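Phosphate binding protein (Planctomyces limnophilus, PDB 4JWO) probably binds inorganic phosphate for its transport across the cytoplasmic membrane, as a periplasmic-type binding protein of the PstS family. Local coordinates at residues A[143-152]-A[231-242]; A[166-176]-A[185-193]. All coordinates share one frame; numbering follows the deposited sequence. Where two conformers were deposited one is given.

How the contacts relate
Both contacts build the same lobe of a periplasmic-binding-protein fold, a worked example of one strand serving two contacts: in a mixed sheet, 237-242 pairs antiparallel with 134-148 on one edge (contact 1) and parallel with 189-192 on the other. Contact 2 joins the end of helix 160-167 and the loop after it to strand 189-192 and the loop leading into it. Their centres lie about 12 Å apart. Leu238 N lies 2.9 Å from Gln189 O and Leu238 O 2.9 Å from Phe191 N, probable hydrogen bonds, and Leu238 CD2 meets Ile166 CD1 at 3.6 Å. A PEG, probably from the crystallisation liquor, lies about 4 Å from the Phe191 side chain.

Contact 1: A[143-152]-A[231-242]; sequences GLTVVINPAN and VVDSKGALGYFG
Val147 and Gly239 form a hydrogen-bonded antiparallel pair, with Val147 N to Gly239 O at 2.8 Å and the reverse bond from Gly239 N to Val147 O at 2.9 Å. Thr145 and Phe241 repeat the pattern two residues along each strand. Beside Gly239, CG2 of Val147 reaches Phe241 CZ at 3.6 Å and Val231 CG2, from helix 224-233, at 3.8 Å. On the other face, Leu238 CD1 fits against Val146 CG1 (3.5 Å) and Ile148 CG2.

Where the strand ends, Asn149 takes over. With CG anti to the backbone N (chi1 -174°), its amide turns to the end of helix 224-233, and ND2 donates almost straight to Val231 O (2.9 Å, 172°). OD1 accepts from Ala151 N, closing an Asx turn. Were alanine to stand at Asn149, Val231 O would probably lose this donor, and the 149-152 turn its side-chain brace. A water accepts from Asn149 N and donates to the carbonyls of Lys235 and Ala237. One side-chain amide thus serves two backbone groups, the N-H of Ala151 and the C=O of Val231, tying strand end, helix end and turn together by directional bonds.

Contact 2: A[166-176]-A[185-193]; sequences IWAADSKVSKW and DEPIQLFGA
Ile188 lies against the indole of Trp176, its CG1 3.6 Å from the centroid of the five-membered ring and 3° off the normal, a CH-pi contact over the face. With CG1 anti to its own carbonyl carbon (chi1 -49°), the longer branch is laid on the pyrrole ring, while CG2 sits near the six-membered ring and CD1 runs on to Val173 CG1 at 3.7 Å. Farther along, Leu190 faces the helix end: its CD2 meets Ile166 CG2 at 3.6 Å and lies above one face of the Trp167 indole, toward the rim. That indole also brings CH2 to Phe191 O, which approaches at the ring edge. Phe203, Tyr218 and Tyr240 add edge-to-face partners to Trp167, so the apolar layer continues into an aromatic cluster.

Beyond these apolar groups the backbones meet at a single bridge, Lys175 with Pro187. Ile188 N donates to Ser174 O (2.9 Å), and Trp176 N to Glu186 O (2.9 Å). A water donates to both Ser174 O and Ile188 O. Trp176 NE1 has its hydrogen-bond partner in Gly236 O, within the turn leading into strand 237-242, which probably helps hold the ring against Ile188.

At the outer edge, Lys175 and Asp185 run side by side. The extended lysine chain carries NZ to the syn lone pair of Asp185 OD1 (3.2 Å), and a water joins NZ to OD2. The chemistry is therefore graded: Leu190 packs strand 189-192 on the helix end and Ile188, just before the strand, on the Trp176 face; two backbone bonds fix the loops against each other; and a direct salt bridge, supplemented by a water and probably weakened by solvent, closes the outer edge.

Contact 1: A[143-152]-A[231-242]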
ATOM      1  N   GLY A 143      -1.182   5.378  -1.129  1.00 14.85           N
ATOM      2  CA  GLY A 143      -0.376   6.279  -1.930  1.00 14.14           C
ATOM      3  C   GLY A 143       0.956   6.598  -1.276  1.00 15.89           C
ATOM      4  O   GLY A 143       1.017   6.825  -0.074  1.00 16.77           O
ATOM      5  N   LEU A 144       2.022   6.606  -2.067  1.00 14.70           N
ATOM      6  CA  LEU A 144       3.341   7.004  -1.590  1.00 14.71           C
ATOM      7  C   LEU A 144       3.811   8.227  -2.340  1.00 15.76           C
ATOM      8  O   LEU A 144       3.540   8.367  -3.529  1.00 15.47           O
ATOM      9  CB  LEU A 144       4.364   5.909  -1.860  1.00 16.37           C
ATOM     10  CG  LEU A 144       4.188   4.563  -1.179  1.00 17.24           C
ATOM     11  CD1 LEU A 144       5.446   3.738  -1.430  1.00 17.31           C
ATOM     12  CD2 LEU A 144       3.918   4.718   0.309  1.00 19.78           C
ATOM     13  N   THR A 145       4.561   9.078  -1.656  1.00 15.21           N
ATOM     14  CA  THR A 145       5.179  10.227  -2.303  1.00 12.93           C
ATOM     15  C   THR A 145       6.691  10.117  -2.268  1.00 15.36           C
ATOM     16  O   THR A 145       7.278   9.728  -1.258  1.00 16.18           O
ATOM     17  CB  THR A 145       4.803  11.540  -1.625  1.00 14.77           C
ATOM     18  OG1 THR A 145       5.155  11.469  -0.235  1.00 16.96           O
ATOM     19  CG2 THR A 145       3.306  11.791  -1.755  1.00 15.93           C
ATOM     20  N   VAL A 146       7.311  10.472  -3.381  1.00 13.75           N
ATOM     21  CA  VAL A 146       8.737  10.749  -3.425  1.00 11.52           C
ATOM     22  C   VAL A 146       8.899  12.246  -3.223  1.00 13.81           C
ATOM     23  O   VAL A 146       8.207  13.046  -3.861  1.00 14.42           O
ATOM     24  CB  VAL A 146       9.318  10.348  -4.778  1.00 12.84           C
ATOM     25  CG1 VAL A 146      10.774  10.762  -4.882  1.00 17.07           C
ATOM     26  CG2 VAL A 146       9.160   8.841  -4.967  1.00 15.30           C
ATOM     27  N   VAL A 147       9.783  12.632  -2.308  1.00 13.37           N
ATOM     28  CA  VAL A 147       9.950  14.036  -1.979  1.00 12.32           C
ATOM     29  C   VAL A 147      11.387  14.496  -2.145  1.00 15.19           C
ATOM     30  O   VAL A 147      12.328  13.727  -1.972  1.00 14.71           O
ATOM     31  CB  VAL A 147       9.486  14.335  -0.527  1.00 14.90           C
ATOM     32  CG1 VAL A 147       7.986  14.112  -0.394  1.00 16.16           C
ATOM     33  CG2 VAL A 147      10.246  13.458   0.480  1.00 16.89           C
ATOM     34  N   ILE A 148      11.536  15.757  -2.517  1.00 13.22           N
ATOM     35  CA  ILE A 148      12.823  16.422  -2.554  1.00 13.95           C
ATOM     36  C   ILE A 148      12.743  17.697  -1.724  1.00 17.02           C
ATOM     37  O   ILE A 148      11.661  18.103  -1.282  1.00 14.77           O
ATOM     38  CB  ILE A 148      13.268  16.714  -4.003  1.00 14.21           C
ATOM     39  CG1 ILE A 148      12.174  17.467  -4.763  1.00 14.01           C
ATOM     40  CG2 ILE A 148      13.600  15.409  -4.710  1.00 15.69           C
ATOM     41  CD1 ILE A 148      12.538  17.825  -6.224  1.00 15.05           C
ATOM     42  N   ASN A 149      13.883  18.328  -1.485  1.00 14.47           N
ATOM     43  CA  ASN A 149      13.895  19.571  -0.745  1.00 14.70           C
ATOM     44  C   ASN A 149      13.314  20.647  -1.646  1.00 18.50           C
ATOM     45  O   ASN A 149      13.529  20.608  -2.854  1.00 17.95           O
ATOM     46  CB  ASN A 149      15.333  19.915  -0.369  1.00 17.52           C
ATOM     47  CG  ASN A 149      15.421  21.121   0.515  1.00 18.78           C
ATOM     48  OD1 ASN A 149      15.476  22.258   0.034  1.00 20.81           O
ATOM     49  ND2 ASN A 149      15.441  20.891   1.827  1.00 18.79           N
ATOM     50  N   PRO A 150      12.556  21.599  -1.080  1.00 17.89           N
ATOM     51  CA  PRO A 150      11.952  22.604  -1.963  1.00 19.07           C
ATOM     52  C   PRO A 150      12.968  23.411  -2.767  1.00 19.85           C
ATOM     53  O   PRO A 150      12.592  23.962  -3.806  1.00 20.79           O
ATOM     54  CB  PRO A 150      11.190  23.506  -0.986  1.00 23.50           C
ATOM     55  CG  PRO A 150      10.814  22.578   0.125  1.00 21.81           C
ATOM     56  CD  PRO A 150      12.053  21.721   0.300  1.00 19.98           C
ATOM     57  N   ALA A 151      14.218  23.484  -2.305  1.00 19.34           N
ATOM     58  CA  ALA A 151      15.256  24.229  -3.027  1.00 21.49           C
ATOM     59  C   ALA A 151      15.730  23.501  -4.287  1.00 21.55           C
ATOM     60  O   ALA A 151      16.442  24.076  -5.108  1.00 22.51           O
ATOM     61  CB  ALA A 151      16.433  24.527  -2.124  1.00 24.31           C
ATOM     62  N   ASN A 152      15.341  22.239  -4.434  1.00 17.32           N
ATOM     63  CA  ASN A 152      15.662  21.443  -5.622  1.00 17.34           C
ATOM     64  C   ASN A 152      14.682  21.786  -6.743  1.00 18.13           C
ATOM     65  O   ASN A 152      13.495  21.491  -6.641  1.00 18.74           O
ATOM     66  CB  ASN A 152      15.552  19.952  -5.256  1.00 16.55           C
ATOM     67  CG  ASN A 152      15.977  19.019  -6.382  1.00 15.98           C
ATOM     68  OD1 ASN A 152      15.836  19.335  -7.565  1.00 16.22           O
ATOM     69  ND2 ASN A 152      16.488  17.847  -6.010  1.00 16.93           N
ATOM     70  N   VAL A 231      14.613  15.375   4.971  1.00 18.52           N
ATOM     71  CA  VAL A 231      14.455  16.025   3.679  1.00 18.76           C
ATOM     72  C   VAL A 231      14.476  17.546   3.808  1.00 18.69           C
ATOM     73  O   VAL A 231      15.109  18.235   3.005  1.00 19.84           O
ATOM     74  CB  VAL A 231      13.174  15.537   2.977  1.00 16.33           C
ATOM     75  CG1 VAL A 231      12.932  16.326   1.686  1.00 19.61           C
ATOM     76  CG2 VAL A 231      13.294  14.039   2.709  1.00 17.91           C
ATOM     77  N   VAL A 232      13.797  18.084   4.821  1.00 17.08           N
ATOM     78  CA  VAL A 232      13.841  19.518   5.087  1.00 18.80           C
ATOM     79  C   VAL A 232      15.271  20.052   5.282  1.00 20.47           C
ATOM     80  O   VAL A 232      15.611  21.140   4.816  1.00 22.97           O
ATOM     81  CB  VAL A 232      12.978  19.882   6.329  1.00 23.05           C
ATOM     82  CG1 VAL A 232      13.109  21.359   6.681  1.00 25.73           C
ATOM     83  CG2 VAL A 232      11.520  19.501   6.086  1.00 23.78           C
ATOM     84  N   ASP A 233      16.109  19.253   5.939  1.00 22.25           N
ATOM     85  CA  ASP A 233      17.442  19.690   6.356  1.00 23.69           C
ATOM     86  C   ASP A 233      18.541  19.510   5.303  1.00 23.81           C
ATOM     87  O   ASP A 233      19.641  20.029   5.466  1.00 29.62           O
ATOM     88  CB  ASP A 233      17.862  18.938   7.626  1.00 23.13           C
ATOM     89  CG  ASP A 233      17.186  19.464   8.868  1.00 30.87           C
ATOM     90  OD1 ASP A 233      16.701  20.613   8.846  1.00 34.25           O
ATOM     91  OD2 ASP A 233      17.158  18.725   9.876  1.00 34.18           O
ATOM     92  N   SER A 234      18.253  18.783   4.231  1.00 21.94           N
ATOM     93  CA  SER A 234      19.264  18.516   3.209  0.53 23.24           C
ATOM     94  C   SER A 234      18.803  18.950   1.826  1.00 21.65           C
ATOM     95  O   SER A 234      17.837  18.411   1.285  1.00 21.24           O
ATOM     96  CB  SER A 234      19.637  17.035   3.173  0.53 29.36           C
ATOM     97  OG  SER A 234      20.535  16.789   2.107  0.53 32.76           O
ATOM     98  N   LYS A 235      19.518  19.914   1.257  1.00 23.81           N
ATOM     99  CA  LYS A 235      19.177  20.461  -0.057  1.00 23.12           C
ATOM    100  C   LYS A 235      19.163  19.387  -1.126  1.00 22.38           C
ATOM    101  O   LYS A 235      18.384  19.450  -2.080  1.00 21.65           O
ATOM    102  CB  LYS A 235      20.190  21.534  -0.453  1.00 25.49           C
ATOM    103  CG  LYS A 235      20.192  22.767   0.433  1.00 39.28           C
ATOM    104  CD  LYS A 235      18.972  23.635   0.175  1.00 47.84           C
ATOM    105  CE  LYS A 235      19.122  25.030   0.774  1.00 54.06           C
ATOM    106  NZ  LYS A 235      18.651  25.100   2.187  1.00 59.51           N
ATOM    107  N   GLY A 236      20.047  18.411  -0.976  1.00 19.73           N
ATOM    108  CA  GLY A 236      20.176  17.349  -1.953  1.00 19.03           C
ATOM    109  C   GLY A 236      19.409  16.085  -1.618  1.00 15.73           C
ATOM    110  O   GLY A 236      19.690  15.024  -2.175  1.00 17.29           O
ATOM    111  N   ALA A 237      18.437  16.180  -0.714  1.00 16.12           N
ATOM    112  CA  ALA A 237      17.715  14.990  -0.266  1.00 14.06           C
ATOM    113  C   ALA A 237      16.742  14.411  -1.285  1.00 16.05           C
ATOM    114  O   ALA A 237      16.169  15.112  -2.112  1.00 16.35           O
ATOM    115  CB  ALA A 237      16.959  15.291   1.028  1.00 20.09           C
ATOM    116  N   LEU A 238      16.559  13.102  -1.217  1.00 14.67           N
ATOM    117  CA  LEU A 238      15.487  12.418  -1.934  0.53 15.48           C
ATOM    118  C   LEU A 238      14.904  11.418  -0.946  1.00 18.10           C
ATOM    119  O   LEU A 238      15.646  10.614  -0.409  1.00 16.39           O
ATOM    120  CB  LEU A 238      16.049  11.670  -3.143  0.53 15.25           C
ATOM    121  CG  LEU A 238      15.064  10.813  -3.947  0.53 19.44           C
ATOM    122  CD1 LEU A 238      14.184  11.696  -4.794  0.53 17.71           C
ATOM    123  CD2 LEU A 238      15.773   9.789  -4.821  0.53 23.08           C
ATOM    124  N   GLY A 239      13.601  11.462  -0.704  1.00 15.23           N
ATOM    125  CA  GLY A 239      13.017  10.549   0.267  1.00 13.95           C
ATOM    126  C   GLY A 239      11.729   9.945  -0.241  1.00 13.64           C
ATOM    127  O   GLY A 239      11.176  10.398  -1.238  1.00 14.75           O
ATOM    128  N   TYR A 240      11.262   8.892   0.421  1.00 14.20           N
ATOM    129  CA  TYR A 240       9.921   8.382   0.150  1.00 12.77           C
ATOM    130  C   TYR A 240       9.232   7.983   1.434  1.00 14.14           C
ATOM    131  O   TYR A 240       9.879   7.563   2.393  1.00 14.87           O
ATOM    132  CB  TYR A 240       9.929   7.203  -0.843  1.00 11.91           C
ATOM    133  CG  TYR A 240      10.466   5.887  -0.314  1.00 13.06           C
ATOM    134  CD1 TYR A 240       9.620   4.959   0.282  1.00 13.24           C
ATOM    135  CD2 TYR A 240      11.812   5.556  -0.447  1.00 14.48           C
ATOM    136  CE1 TYR A 240      10.101   3.741   0.751  1.00 13.70           C
ATOM    137  CE2 TYR A 240      12.311   4.332   0.035  1.00 15.11           C
ATOM    138  CZ  TYR A 240      11.440   3.433   0.620  1.00 15.72           C
ATOM    139  OH  TYR A 240      11.904   2.214   1.083  1.00 16.96           O
ATOM    140  N   PHE A 241       7.913   8.131   1.435  1.00 13.57           N
ATOM    141  CA  PHE A 241       7.060   7.754   2.561  1.00 13.45           C
ATOM    142  C   PHE A 241       5.606   7.899   2.140  1.00 18.73           C
ATOM    143  O   PHE A 241       5.319   8.341   1.033  1.00 16.05           O
ATOM    144  CB  PHE A 241       7.380   8.525   3.869  1.00 14.90           C
ATOM    145  CG  PHE A 241       7.686  10.001   3.686  1.00 16.27           C
ATOM    146  CD1 PHE A 241       6.687  10.909   3.357  1.00 15.71           C
ATOM    147  CD2 PHE A 241       8.971  10.474   3.878  1.00 15.10           C
ATOM    148  CE1 PHE A 241       6.979  12.279   3.204  1.00 17.26           C
ATOM    149  CE2 PHE A 241       9.263  11.832   3.744  1.00 17.19           C
ATOM    150  CZ  PHE A 241       8.271  12.728   3.397  1.00 15.64           C
ATOM    151  N   GLY A 242       4.690   7.511   3.014  1.00 15.12           N
ATOM    152  CA  GLY A 242       3.281   7.529   2.679  1.00 15.87           C
ATOM    153  C   GLY A 242       2.771   8.932   2.446  1.00 14.79           C
ATOM    154  O   GLY A 242       3.254   9.899   3.038  1.00 16.53           O
TER
HETATM  155  O   HOH W   1      16.451  17.653  -2.997  1.00 15.23           O

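Contact 2: A[166-176]-A[185-193]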
ATOM      1  N   ILE A 166      18.480   4.868  -8.902  1.00 18.03           N
ATOM      2  CA  ILE A 166      18.928   5.329  -7.586  1.00 17.67           C
ATOM      3  C   ILE A 166      18.797   4.239  -6.514  1.00 16.59           C
ATOM      4  O   ILE A 166      19.711   4.030  -5.714  1.00 17.75           O
ATOM      5  CB  ILE A 166      18.109   6.548  -7.137  1.00 18.67           C
ATOM      6  CG1 ILE A 166      18.423   7.763  -8.018  1.00 16.54           C
ATOM      7  CG2 ILE A 166      18.392   6.882  -5.679  1.00 19.37           C
ATOM      8  CD1 ILE A 166      17.423   8.871  -7.870  1.00 18.36           C
ATOM      9  N   TRP A 167      17.659   3.555  -6.503  1.00 17.00           N
ATOM     10  CA  TRP A 167      17.285   2.699  -5.372  1.00 19.28           C
ATOM     11  C   TRP A 167      17.552   1.210  -5.524  1.00 17.29           C
ATOM     12  O   TRP A 167      17.427   0.465  -4.549  1.00 19.85           O
ATOM     13  CB  TRP A 167      15.801   2.881  -5.052  1.00 15.07           C
ATOM     14  CG  TRP A 167      15.505   4.169  -4.338  1.00 14.83           C
ATOM     15  CD1 TRP A 167      15.004   5.310  -4.885  1.00 15.87           C
ATOM     16  CD2 TRP A 167      15.709   4.441  -2.942  1.00 14.68           C
ATOM     17  NE1 TRP A 167      14.861   6.273  -3.917  1.00 16.28           N
ATOM     18  CE2 TRP A 167      15.299   5.771  -2.712  1.00 13.97           C
ATOM     19  CE3 TRP A 167      16.192   3.692  -1.863  1.00 17.43           C
ATOM     20  CZ2 TRP A 167      15.344   6.365  -1.448  1.00 16.21           C
ATOM     21  CZ3 TRP A 167      16.253   4.278  -0.613  1.00 15.77           C
ATOM     22  CH2 TRP A 167      15.822   5.605  -0.414  1.00 16.37           C
ATOM     23  N   ALA A 168      17.926   0.769  -6.724  1.00 18.03           N
ATOM     24  CA  ALA A 168      18.068  -0.663  -6.983  1.00 19.61           C
ATOM     25  C   ALA A 168      19.064  -1.302  -6.044  1.00 20.63           C
ATOM     26  O   ALA A 168      19.986  -0.644  -5.555  1.00 22.15           O
ATOM     27  CB  ALA A 168      18.497  -0.910  -8.414  1.00 21.54           C
ATOM     28  N   ALA A 169      18.881  -2.600  -5.835  1.00 20.99           N
ATOM     29  CA  ALA A 169      19.747  -3.393  -4.975  1.00 24.52           C
ATOM     30  C   ALA A 169      21.223  -3.226  -5.308  1.00 27.34           C
ATOM     31  O   ALA A 169      22.062  -3.269  -4.414  1.00 28.34           O
ATOM     32  CB  ALA A 169      19.360  -4.857  -5.063  1.00 29.05           C
ATOM     33  N   ASP A 170      21.534  -3.057  -6.595  1.00 24.92           N
ATOM     34  CA  ASP A 170      22.905  -2.952  -7.050  1.00 25.71           C
ATOM     35  C   ASP A 170      23.299  -1.522  -7.418  1.00 28.28           C
ATOM     36  O   ASP A 170      24.351  -1.307  -8.014  1.00 32.61           O
ATOM     37  CB  ASP A 170      23.143  -3.864  -8.259  1.00 27.64           C
ATOM     38  CG  ASP A 170      22.413  -3.395  -9.511  1.00 43.99           C
ATOM     39  OD1 ASP A 170      21.296  -2.842  -9.408  1.00 37.97           O
ATOM     40  OD2 ASP A 170      22.963  -3.591 -10.612  1.00 54.04           O
ATOM     41  N   SER A 171      22.471  -0.549  -7.059  1.00 27.39           N
ATOM     42  CA  SER A 171      22.793   0.841  -7.369  1.00 23.41           C
ATOM     43  C   SER A 171      23.869   1.394  -6.451  1.00 32.01           C
ATOM     44  O   SER A 171      23.800   1.243  -5.224  1.00 28.22           O
ATOM     45  CB  SER A 171      21.563   1.736  -7.268  1.00 23.81           C
ATOM     46  OG  SER A 171      21.962   3.080  -7.505  1.00 25.05           O
ATOM     47  N   LYS A 172      24.863   2.032  -7.061  1.00 27.73           N
ATOM     48  CA  LYS A 172      25.909   2.722  -6.322  1.00 31.55           C
ATOM     49  C   LYS A 172      25.780   4.222  -6.519  1.00 32.65           C
ATOM     50  O   LYS A 172      26.698   4.971  -6.182  1.00 33.20           O
ATOM     51  CB  LYS A 172      27.287   2.280  -6.811  1.00 29.44           C
ATOM     52  CG  LYS A 172      27.422   0.781  -6.992  1.00 38.72           C
ATOM     53  CD  LYS A 172      27.105   0.040  -5.703  1.00 38.78           C
ATOM     54  CE  LYS A 172      26.943  -1.447  -5.969  1.00 41.95           C
ATOM     55  NZ  LYS A 172      26.792  -2.233  -4.709  1.00 41.19           N
ATOM     56  N   VAL A 173      24.654   4.659  -7.081  1.00 29.14           N
ATOM     57  CA  VAL A 173      24.475   6.071  -7.428  1.00 25.40           C
ATOM     58  C   VAL A 173      24.620   6.930  -6.188  1.00 25.97           C
ATOM     59  O   VAL A 173      23.998   6.667  -5.159  1.00 26.33           O
ATOM     60  CB  VAL A 173      23.109   6.332  -8.111  1.00 22.31           C
ATOM     61  CG1 VAL A 173      22.745   7.829  -8.086  1.00 25.62           C
ATOM     62  CG2 VAL A 173      23.139   5.813  -9.533  1.00 26.03           C
ATOM     63  N   SER A 174      25.475   7.939  -6.269  1.00 24.70           N
ATOM     64  CA  SER A 174      25.732   8.769  -5.108  1.00 25.07           C
ATOM     65  C   SER A 174      25.495  10.233  -5.412  1.00 20.69           C
ATOM     66  O   SER A 174      25.406  11.033  -4.497  1.00 20.55           O
ATOM     67  CB  SER A 174      27.162   8.562  -4.608  1.00 32.14           C
ATOM     68  OG  SER A 174      28.093   8.966  -5.595  1.00 33.25           O
ATOM     69  N   LYS A 175      25.403  10.581  -6.696  1.00 20.42           N
ATOM     70  CA  LYS A 175      25.295  11.973  -7.118  1.00 18.55           C
ATOM     71  C   LYS A 175      24.149  12.184  -8.093  1.00 17.04           C
ATOM     72  O   LYS A 175      23.847  11.320  -8.912  1.00 18.37           O
ATOM     73  CB  LYS A 175      26.596  12.430  -7.786  1.00 22.93           C
ATOM     74  CG  LYS A 175      27.781  12.489  -6.857  1.00 22.54           C
ATOM     75  CD  LYS A 175      29.058  12.814  -7.612  1.00 32.93           C
ATOM     76  CE  LYS A 175      30.207  13.062  -6.647  1.00 48.14           C
ATOM     77  NZ  LYS A 175      31.453  13.473  -7.356  1.00 57.14           N
ATOM     78  N   TRP A 176      23.535  13.356  -8.029  1.00 15.53           N
ATOM     79  CA  TRP A 176      22.422  13.651  -8.922  1.00 14.86           C
ATOM     80  C   TRP A 176      22.836  13.587 -10.393  1.00 17.10           C
ATOM     81  O   TRP A 176      22.043  13.196 -11.249  1.00 17.63           O
ATOM     82  CB  TRP A 176      21.836  15.023  -8.585  1.00 15.17           C
ATOM     83  CG  TRP A 176      21.055  15.048  -7.311  1.00 14.90           C
ATOM     84  CD1 TRP A 176      21.493  15.472  -6.092  1.00 16.96           C
ATOM     85  CD2 TRP A 176      19.688  14.655  -7.130  1.00 15.48           C
ATOM     86  NE1 TRP A 176      20.489  15.371  -5.161  1.00 15.92           N
ATOM     87  CE2 TRP A 176      19.361  14.878  -5.778  1.00 16.03           C
ATOM     88  CE3 TRP A 176      18.707  14.142  -7.988  1.00 15.65           C
ATOM     89  CZ2 TRP A 176      18.095  14.593  -5.252  1.00 17.84           C
ATOM     90  CZ3 TRP A 176      17.450  13.867  -7.470  1.00 19.59           C
ATOM     91  CH2 TRP A 176      17.156  14.100  -6.113  1.00 18.13           C
ATOM     92  N   ASP A 185      26.459  17.999  -9.938  1.00 18.25           N
ATOM     93  CA  ASP A 185      27.477  17.100  -9.406  1.00 20.37           C
ATOM     94  C   ASP A 185      27.480  17.224  -7.884  1.00 21.56           C
ATOM     95  O   ASP A 185      28.431  17.723  -7.278  1.00 27.58           O
ATOM     96  CB  ASP A 185      28.836  17.487  -9.994  1.00 20.03           C
ATOM     97  CG  ASP A 185      29.963  16.587  -9.515  1.00 27.77           C
ATOM     98  OD1 ASP A 185      29.682  15.433  -9.151  1.00 30.86           O
ATOM     99  OD2 ASP A 185      31.131  17.032  -9.506  1.00 27.26           O
ATOM    100  N   GLU A 186      26.389  16.781  -7.271  1.00 19.50           N
ATOM    101  CA  GLU A 186      26.173  16.956  -5.842  1.00 22.43           C
ATOM    102  C   GLU A 186      25.613  15.665  -5.280  1.00 21.92           C
ATOM    103  O   GLU A 186      24.893  14.949  -5.974  1.00 18.97           O
ATOM    104  CB  GLU A 186      25.157  18.076  -5.593  1.00 24.58           C
ATOM    105  CG  GLU A 186      25.569  19.453  -6.121  1.00 33.01           C
ATOM    106  CD  GLU A 186      26.715  20.074  -5.342  1.00 41.79           C
ATOM    107  OE1 GLU A 186      27.030  19.576  -4.239  1.00 44.81           O
ATOM    108  OE2 GLU A 186      27.298  21.069  -5.832  1.00 26.80           O
ATOM    109  N   PRO A 187      25.921  15.369  -4.011  1.00 19.71           N
ATOM    110  CA  PRO A 187      25.452  14.101  -3.444  1.00 22.34           C
ATOM    111  C   PRO A 187      23.942  14.034  -3.316  1.00 21.19           C
ATOM    112  O   PRO A 187      23.283  15.036  -3.022  1.00 20.91           O
ATOM    113  CB  PRO A 187      26.075  14.088  -2.040  1.00 23.76           C
ATOM    114  CG  PRO A 187      27.211  15.050  -2.108  1.00 28.89           C
ATOM    115  CD  PRO A 187      26.803  16.103  -3.087  1.00 23.75           C
ATOM    116  N   ILE A 188      23.379  12.854  -3.546  1.00 19.33           N
ATOM    117  CA  ILE A 188      21.968  12.601  -3.249  0.62 18.41           C
ATOM    118  C   ILE A 188      21.898  12.007  -1.856  1.00 22.33           C
ATOM    119  O   ILE A 188      22.526  10.986  -1.595  1.00 24.91           O
ATOM    120  CB  ILE A 188      21.349  11.531  -4.160  0.62 20.68           C
ATOM    121  CG1 ILE A 188      21.642  11.801  -5.627  0.62 20.91           C
ATOM    122  CG2 ILE A 188      19.835  11.428  -3.914  0.62 18.18           C
ATOM    123  CD1 ILE A 188      21.122  10.706  -6.518  0.62 20.11           C
ATOM    124  N   GLN A 189      21.153  12.639  -0.958  1.00 17.44           N
ATOM    125  CA  GLN A 189      21.025  12.121   0.403  1.00 19.87           C
ATOM    126  C   GLN A 189      19.701  11.388   0.495  1.00 16.98           C
ATOM    127  O   GLN A 189      18.646  12.005   0.429  1.00 18.69           O
ATOM    128  CB  GLN A 189      21.055  13.266   1.420  1.00 23.88           C
ATOM    129  CG  GLN A 189      22.167  14.292   1.208  1.00 34.25           C
ATOM    130  CD  GLN A 189      23.540  13.777   1.597  1.00 50.43           C
ATOM    131  OE1 GLN A 189      23.699  12.618   1.988  1.00 56.96           O
ATOM    132  NE2 GLN A 189      24.544  14.642   1.496  1.00 52.39           N
ATOM    133  N   LEU A 190      19.762  10.067   0.631  1.00 16.74           N
ATOM    134  CA  LEU A 190      18.576   9.227   0.541  1.00 16.94           C
ATOM    135  C   LEU A 190      17.919   8.970   1.887  1.00 15.78           C
ATOM    136  O   LEU A 190      18.588   8.653   2.866  1.00 15.70           O
ATOM    137  CB  LEU A 190      18.938   7.869  -0.073  1.00 16.61           C
ATOM    138  CG  LEU A 190      19.465   7.913  -1.507  1.00 18.73           C
ATOM    139  CD1 LEU A 190      19.867   6.504  -1.915  1.00 22.07           C
ATOM    140  CD2 LEU A 190      18.399   8.465  -2.456  1.00 18.78           C
ATOM    141  N   PHE A 191      16.591   9.076   1.899  1.00 15.82           N
ATOM    142  CA  PHE A 191      15.776   8.809   3.081  1.00 15.68           C
ATOM    143  C   PHE A 191      14.646   7.883   2.698  1.00 14.86           C
ATOM    144  O   PHE A 191      14.050   8.028   1.643  1.00 15.93           O
ATOM    145  CB  PHE A 191      15.188  10.121   3.625  1.00 15.49           C
ATOM    146  CG  PHE A 191      16.223  11.072   4.145  1.00 14.24           C
ATOM    147  CD1 PHE A 191      16.818  12.004   3.299  1.00 16.83           C
ATOM    148  CD2 PHE A 191      16.608  11.032   5.473  1.00 17.47           C
ATOM    149  CE1 PHE A 191      17.792  12.878   3.781  1.00 18.34           C
ATOM    150  CE2 PHE A 191      17.574  11.896   5.957  1.00 19.79           C
ATOM    151  CZ  PHE A 191      18.162  12.826   5.107  1.00 22.06           C
ATOM    152  N   GLY A 192      14.339   6.917   3.555  1.00 13.79           N
ATOM    153  CA  GLY A 192      13.271   5.986   3.251  1.00 15.34           C
ATOM    154  C   GLY A 192      12.845   5.117   4.407  1.00 14.38           C
ATOM    155  O   GLY A 192      13.326   5.262   5.535  1.00 15.19           O
ATOM    156  N   ALA A 193      11.947   4.184   4.097  1.00 14.38           N
ATOM    157  CA  ALA A 193      11.326   3.321   5.082  1.00 14.41           C
ATOM    158  C   ALA A 193      12.271   2.251   5.587  1.00 16.85           C
ATOM    159  O   ALA A 193      13.238   1.888   4.919  1.00 16.37           O
ATOM    160  CB  ALA A 193      10.083   2.671   4.485  1.00 16.89           C
TER
HETATM  161  O   HOH W   2      25.450  10.076  -1.823  1.00 40.59           O
HETATM  162  O   HOH W   3      32.430  16.234  -6.888  1.00 45.99           O